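Local coordinates for protein pyridoxal kinase (Lactobacillus plantarum, PDB 3H74) that probably phosphorylates pyridoxal at the expense of ATP to give pyridoxal 5'-phosphate, as a pyridoxal kinase of the ribokinase superfamily, at residues 4-10 against 75-81; 37-41 against 55-61. All blocks are in the same frame, centred on the assembly; numbering follows the deposited sequence.

Contact 1: 4-10 against 75-81; sequences STMLVAE and FDQALIG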
loop_
_atom_site.group_PDB
_atom_site.type_symbol
_atom_site.label_atom_id
_atom_site.label_comp_id
_atom_site.label_asym_id
_atom_site.label_seq_id
_atom_site.Cartn_x
_atom_site.Cartn_y
_atom_site.Cartn_z
ATOM N N SER A 4 12.437 6.962 13.665
ATOM C CA SER A 4 13.055 6.674 12.385
ATOM C C SER A 4 12.364 7.513 11.328
ATOM O O SER A 4 11.299 8.096 11.574
ATOM C CB SER A 4 12.956 5.189 12.031
ATOM O OG SER A 4 11.618 4.819 11.798
ATOM N N THR A 5 12.972 7.541 10.152
ATOM C CA THR A 5 12.468 8.292 9.025
ATOM C C THR A 5 11.916 7.325 7.989
ATOM O O THR A 5 12.609 6.401 7.543
ATOM C CB THR A 5 13.595 9.144 8.417
ATOM O OG1 THR A 5 14.004 10.134 9.367
ATOM C CG2 THR A 5 13.144 9.835 7.147
HETATM N N MSE A 6 10.666 7.544 7.601
HETATM C CA MSE A 6 10.076 6.744 6.539
HETATM C C MSE A 6 9.633 7.602 5.375
HETATM O O MSE A 6 8.883 8.571 5.545
HETATM C CB MSE A 6 8.899 5.908 7.024
HETATM C CG MSE A 6 8.318 5.021 5.913
HETATM SE SE MSE A 6 6.760 4.050 6.452
HETATM C CE MSE A 6 7.624 2.733 7.610
ATOM N N LEU A 7 10.099 7.219 4.199
ATOM C CA LEU A 7 9.638 7.806 2.960
ATOM C C LEU A 7 8.306 7.165 2.598
ATOM O O LEU A 7 8.182 5.938 2.589
ATOM C CB LEU A 7 10.653 7.517 1.852
ATOM C CG LEU A 7 10.254 7.853 0.414
ATOM C CD1 LEU A 7 9.969 9.353 0.240
ATOM C CD2 LEU A 7 11.325 7.386 -0.557
ATOM N N VAL A 8 7.314 7.995 2.302
ATOM C CA VAL A 8 6.038 7.505 1.775
ATOM C C VAL A 8 5.801 8.201 0.452
ATOM O O VAL A 8 5.629 9.430 0.432
ATOM C CB VAL A 8 4.846 7.766 2.733
ATOM C CG1 VAL A 8 3.570 7.166 2.160
ATOM C CG2 VAL A 8 5.142 7.195 4.105
ATOM N N ALA A 9 5.811 7.436 -0.639
ATOM C CA ALA A 9 5.600 7.998 -1.967
ATOM C C ALA A 9 4.320 7.421 -2.543
ATOM O O ALA A 9 4.247 6.219 -2.823
ATOM C CB ALA A 9 6.781 7.707 -2.875
ATOM N N GLU A 10 3.306 8.277 -2.675
ATOM C CA GLU A 10 2.026 7.904 -3.268
ATOM C C GLU A 10 1.275 9.173 -3.609
ATOM O O GLU A 10 1.776 10.270 -3.392
ATOM C CB GLU A 10 1.220 6.968 -2.351
ATOM C CG GLU A 10 0.866 7.556 -0.998
ATOM C CD GLU A 10 0.551 6.487 0.022
ATOM O OE1 GLU A 10 1.155 5.397 -0.022
ATOM O OE2 GLU A 10 -0.268 6.745 0.907
ATOM N N PHE A 75 17.163 7.616 4.451
ATOM C CA PHE A 75 15.884 7.137 4.945
ATOM C C PHE A 75 16.061 5.766 5.552
ATOM O O PHE A 75 16.864 4.982 5.079
ATOM C CB PHE A 75 14.861 7.101 3.804
ATOM C CG PHE A 75 14.573 8.450 3.231
ATOM C CD1 PHE A 75 13.722 9.319 3.890
ATOM C CD2 PHE A 75 15.181 8.870 2.058
ATOM C CE1 PHE A 75 13.458 10.581 3.385
ATOM C CE2 PHE A 75 14.923 10.143 1.544
ATOM C CZ PHE A 75 14.059 10.994 2.212
ATOM N N ASP A 76 15.325 5.488 6.621
ATOM C CA ASP A 76 15.385 4.170 7.240
ATOM C C ASP A 76 14.460 3.184 6.537
ATOM O O ASP A 76 14.840 2.045 6.253
ATOM C CB ASP A 76 15.040 4.273 8.724
ATOM C CG ASP A 76 16.000 5.171 9.477
ATOM O OD1 ASP A 76 17.204 4.827 9.523
ATOM O OD2 ASP A 76 15.560 6.210 10.016
ATOM N N GLN A 77 13.248 3.643 6.240
ATOM C CA GLN A 77 12.224 2.805 5.649
ATOM C C GLN A 77 11.547 3.531 4.495
ATOM O O GLN A 77 11.618 4.763 4.403
ATOM C CB GLN A 77 11.161 2.464 6.689
ATOM C CG GLN A 77 11.642 1.655 7.883
ATOM C CD GLN A 77 11.900 2.486 9.126
ATOM O OE1 GLN A 77 11.627 3.688 9.176
ATOM N NE2 GLN A 77 12.398 1.830 10.155
ATOM N N ALA A 78 10.870 2.775 3.634
ATOM C CA ALA A 78 10.074 3.363 2.564
ATOM C C ALA A 78 8.828 2.546 2.314
ATOM O O ALA A 78 8.858 1.307 2.375
ATOM C CB ALA A 78 10.883 3.477 1.283
ATOM N N LEU A 79 7.743 3.270 2.041
ATOM C CA LEU A 79 6.483 2.703 1.599
ATOM C C LEU A 79 6.131 3.364 0.280
ATOM O O LEU A 79 6.076 4.597 0.190
ATOM C CB LEU A 79 5.380 2.976 2.624
ATOM C CG LEU A 79 3.930 2.738 2.196
ATOM C CD1 LEU A 79 3.676 1.278 1.838
ATOM C CD2 LEU A 79 2.978 3.190 3.283
ATOM N N ILE A 80 5.892 2.551 -0.741
ATOM C CA ILE A 80 5.502 3.074 -2.050
ATOM C C ILE A 80 4.091 2.610 -2.350
ATOM O O ILE A 80 3.826 1.398 -2.352
ATOM C CB ILE A 80 6.450 2.599 -3.198
ATOM C CG1 ILE A 80 7.934 2.721 -2.808
ATOM C CG2 ILE A 80 6.116 3.316 -4.500
ATOM C CD1 ILE A 80 8.423 4.129 -2.459
ATOM N N GLY A 81 3.191 3.562 -2.570
ATOM C CA GLY A 81 1.828 3.266 -2.998
ATOM C C GLY A 81 1.662 3.600 -4.468
ATOM O O GLY A 81 2.577 3.403 -5.259
#

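Contact 2: 37-41 against 55-61; sequences LPTSL and VDLSTWL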
loop_
_atom_site.group_PDB
_atom_site.type_symbol
_atom_site.label_atom_id
_atom_site.label_comp_id
_atom_site.label_asym_id
_atom_site.label_seq_id
_atom_site.Cartn_x
_atom_site.Cartn_y
_atom_site.Cartn_z
ATOM N N LEU A 37 5.957 12.242 0.049
ATOM C CA LEU A 37 6.266 12.567 -1.338
ATOM C C LEU A 37 5.107 12.255 -2.288
ATOM O O LEU A 37 4.870 11.092 -2.622
ATOM C CB LEU A 37 7.507 11.795 -1.778
ATOM C CG LEU A 37 7.962 12.059 -3.213
ATOM C CD1 LEU A 37 8.348 13.512 -3.387
ATOM C CD2 LEU A 37 9.118 11.150 -3.607
ATOM N N PRO A 38 4.384 13.289 -2.751
ATOM C CA PRO A 38 3.349 13.022 -3.748
ATOM C C PRO A 38 3.931 12.511 -5.064
ATOM O O PRO A 38 4.884 13.091 -5.586
ATOM C CB PRO A 38 2.696 14.402 -3.958
ATOM C CG PRO A 38 3.014 15.171 -2.688
ATOM C CD PRO A 38 4.410 14.709 -2.357
ATOM N N THR A 39 3.346 11.440 -5.590
ATOM C CA THR A 39 3.684 10.953 -6.923
ATOM C C THR A 39 2.774 11.602 -7.967
ATOM O O THR A 39 3.085 11.596 -9.160
ATOM C CB THR A 39 3.544 9.431 -6.995
ATOM O OG1 THR A 39 2.252 9.089 -6.497
ATOM C CG2 THR A 39 4.595 8.733 -6.147
ATOM N N SER A 40 1.655 12.145 -7.485
ATOM C CA SER A 40 0.635 12.827 -8.273
ATOM C C SER A 40 -0.065 13.744 -7.274
ATOM O O SER A 40 -0.169 13.392 -6.094
ATOM C CB SER A 40 -0.366 11.818 -8.853
ATOM O OG SER A 40 -1.363 12.459 -9.642
ATOM N N LEU A 41 -0.523 14.912 -7.727
ATOM C CA LEU A 41 -1.216 15.857 -6.858
ATOM C C LEU A 41 -2.563 16.181 -7.499
ATOM O O LEU A 41 -2.612 16.643 -8.648
ATOM C CB LEU A 41 -0.370 17.118 -6.686
ATOM C CG LEU A 41 -0.951 18.220 -5.806
ATOM C CD1 LEU A 41 -1.277 17.766 -4.377
ATOM C CD2 LEU A 41 0.010 19.401 -5.792
ATOM N N VAL A 55 -1.817 17.719 -11.138
ATOM C CA VAL A 55 -0.475 18.144 -11.530
ATOM C C VAL A 55 0.332 16.911 -11.909
ATOM O O VAL A 55 0.408 15.943 -11.144
ATOM C CB VAL A 55 0.258 18.876 -10.394
ATOM C CG1 VAL A 55 1.603 19.402 -10.891
ATOM C CG2 VAL A 55 -0.583 20.013 -9.856
ATOM N N ASP A 56 0.925 16.955 -13.101
ATOM C CA ASP A 56 1.848 15.937 -13.559
ATOM C C ASP A 56 3.198 16.181 -12.885
ATOM O O ASP A 56 3.824 17.213 -13.098
ATOM C CB ASP A 56 1.960 16.028 -15.086
ATOM C CG ASP A 56 2.843 14.956 -15.691
ATOM O OD1 ASP A 56 3.449 14.172 -14.946
ATOM O OD2 ASP A 56 2.929 14.902 -16.945
ATOM N N LEU A 57 3.626 15.237 -12.052
ATOM C CA LEU A 57 4.871 15.376 -11.291
ATOM C C LEU A 57 6.017 14.552 -11.888
ATOM O O LEU A 57 7.052 14.348 -11.248
ATOM C CB LEU A 57 4.653 15.049 -9.805
ATOM C CG LEU A 57 3.655 15.951 -9.071
ATOM C CD1 LEU A 57 3.382 15.424 -7.662
ATOM C CD2 LEU A 57 4.152 17.387 -9.026
ATOM N N SER A 58 5.837 14.079 -13.116
ATOM C CA SER A 58 6.862 13.247 -13.756
ATOM C C SER A 58 8.219 13.945 -13.890
ATOM O O SER A 58 9.255 13.282 -13.828
ATOM C CB SER A 58 6.393 12.725 -15.112
ATOM O OG SER A 58 6.111 13.801 -15.980
ATOM N N THR A 59 8.215 15.265 -14.074
ATOM C CA THR A 59 9.475 16.013 -14.176
ATOM C C THR A 59 9.957 16.543 -12.829
ATOM O O THR A 59 11.086 17.013 -12.726
ATOM C CB THR A 59 9.404 17.196 -15.192
ATOM O OG1 THR A 59 8.515 18.210 -14.719
ATOM C CG2 THR A 59 8.961 16.723 -16.560
ATOM N N TRP A 60 9.103 16.462 -11.803
ATOM C CA TRP A 60 9.462 16.929 -10.464
ATOM C C TRP A 60 10.184 15.859 -9.641
ATOM O O TRP A 60 11.206 16.162 -9.028
ATOM C CB TRP A 60 8.231 17.470 -9.720
ATOM C CG TRP A 60 8.518 18.002 -8.331
ATOM C CD1 TRP A 60 9.277 19.102 -7.994
ATOM C CD2 TRP A 60 8.011 17.477 -7.100
ATOM N NE1 TRP A 60 9.275 19.278 -6.629
ATOM C CE2 TRP A 60 8.502 18.298 -6.056
ATOM C CE3 TRP A 60 7.190 16.390 -6.774
ATOM C CZ2 TRP A 60 8.205 18.051 -4.706
ATOM C CZ3 TRP A 60 6.905 16.141 -5.433
ATOM C CH2 TRP A 60 7.416 16.961 -4.421
ATOM N N LEU A 61 9.674 14.622 -9.605
ATOM C CA LEU A 61 10.322 13.586 -8.789
ATOM C C LEU A 61 11.822 13.416 -9.068
ATOM O O LEU A 61 12.597 13.274 -8.127
ATOM C CB LEU A 61 9.599 12.228 -8.856
ATOM C CG LEU A 61 8.751 11.887 -7.628
ATOM C CD1 LEU A 61 7.587 12.846 -7.490
ATOM C CD2 LEU A 61 8.256 10.443 -7.669
HETATM O O HOH W 1 2.588 12.628 -11.638
HETATM O O HOH W 2 0.014 13.303 -11.812
#

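Contact 1: 4-10 against 75-81
Thr5 and Asp76 open a parallel strand pair, 4-10 beside 77-80, at the heart of the alpha/beta sheet that characterises the ribokinase fold. The backbone N of Thr5 gives an almost straight bond (171°) to Asp76 OD2, 2.9 Å away, on the anti lone pair of that oxygen; Thr5 O returns the grip, accepting from both Asp76 N and Gln77 N. An aspartate suits this end because its carboxylate takes an N-H that lies beyond the last strand-to-strand bond. Backbone bonds then run alternately from one strand to the other, in parallel register, for example Leu79 N to Leu7 O at 2.8 Å, and side chains fall on two faces.

On one face Phe75 packs against the beginning of strand 4-10. Its CG stands anti to its own carbonyl carbon (chi1 -63°), which turns the ring against Thr5 and Leu7: Leu7 CB sits over one ring face, toward the rim, 4.1 Å from CD1, while Thr5 CG2 approaches the same CD1 obliquely at 3.3 Å. Farther along, Leu7 CB lies 4.1 Å from the small Ala78 CB, and Ile80 CD1 reaches Ala9 CB at 4.0 Å. Helix 86-98 packs on Ala78 and Ile80.

On the opposite face, Met6 and Val8 pack against Leu27 of helix 19-29. Selenomethionine Met6 runs extended and then bends at chi3, crossing Gln77 at about a right angle and laying CE against Gln77 CB at 3.7 Å. Val8 and Leu79, two buried aliphatic chains, stand side by side, pointing the same way. At the far end Glu10 holds CG between its backbone N and carbonyl carbon (chi1 61°), and its extended chain carries OE1 into the space beside Gly81 that a glycine does not fill, 3.7 Å from Gly81 CA.

Contact 2: 37-41 against 55-61
The chain of 37-41 leaves its strand at a corner around Thr39 and Ser40, then meets Val55 at Leu41 in an antiparallel, hydrogen-bonded pair. Val55 N donates to Leu41 O at 2.8 Å. Nearer the corner two waters join the segments: one links two backbone groups, donating to Thr39 O and accepting from Leu57 N, the other the Ser40 hydroxyl to the carbonyl of Val55.

Leu57 aims its CD1 into the bend, 3.5 Å from Pro38 O and 3.9 Å from Pro38 CB. Pro38 has no N-H to give, which probably suits a place with no strand paired alongside. Trp60 extends its indole with CG anti to the backbone N (chi1 -179°), so that the six-membered ring lies with its edge to Pro38 O and CZ3 3.6 Å from Leu37 CD1; the two side chains slide past each other in opposite directions. Leu61, at the start of helix 61-70, crosses Leu37 obliquely and brings CD1 3.3 Å from Pro38 O. Asp56 OD1 accepts from Ser58 N, an Asx turn just ahead of that helix.

Leu37 and Leu61 are thus buried, whereas Trp60 stays largely at the surface; beyond the single Leu41-Val55 pair, polar groups beside the corner are satisfied through water.

In the fold
Both contacts belong to the same mixed sheet: strands 4-13 and 32-42 are neighbours in it, and contact 2 is nested within the chain loop that contact 1 closes. They touch through Val8 O with Leu37 N and Glu10 O with Thr39 N, both probable hydrogen bonds. Contact 1 is buried, and its bonds are direct, nearly all backbone to backbone, with helices on both faces. Contact 2 is only partly buried: its centre lies about 18 Å from the chain centre, that of contact 1 about 11 Å. There strand pairing shrinks to a single bridge, water takes over, and leucine, proline and tryptophan packing joins the sheet to helix 61-70.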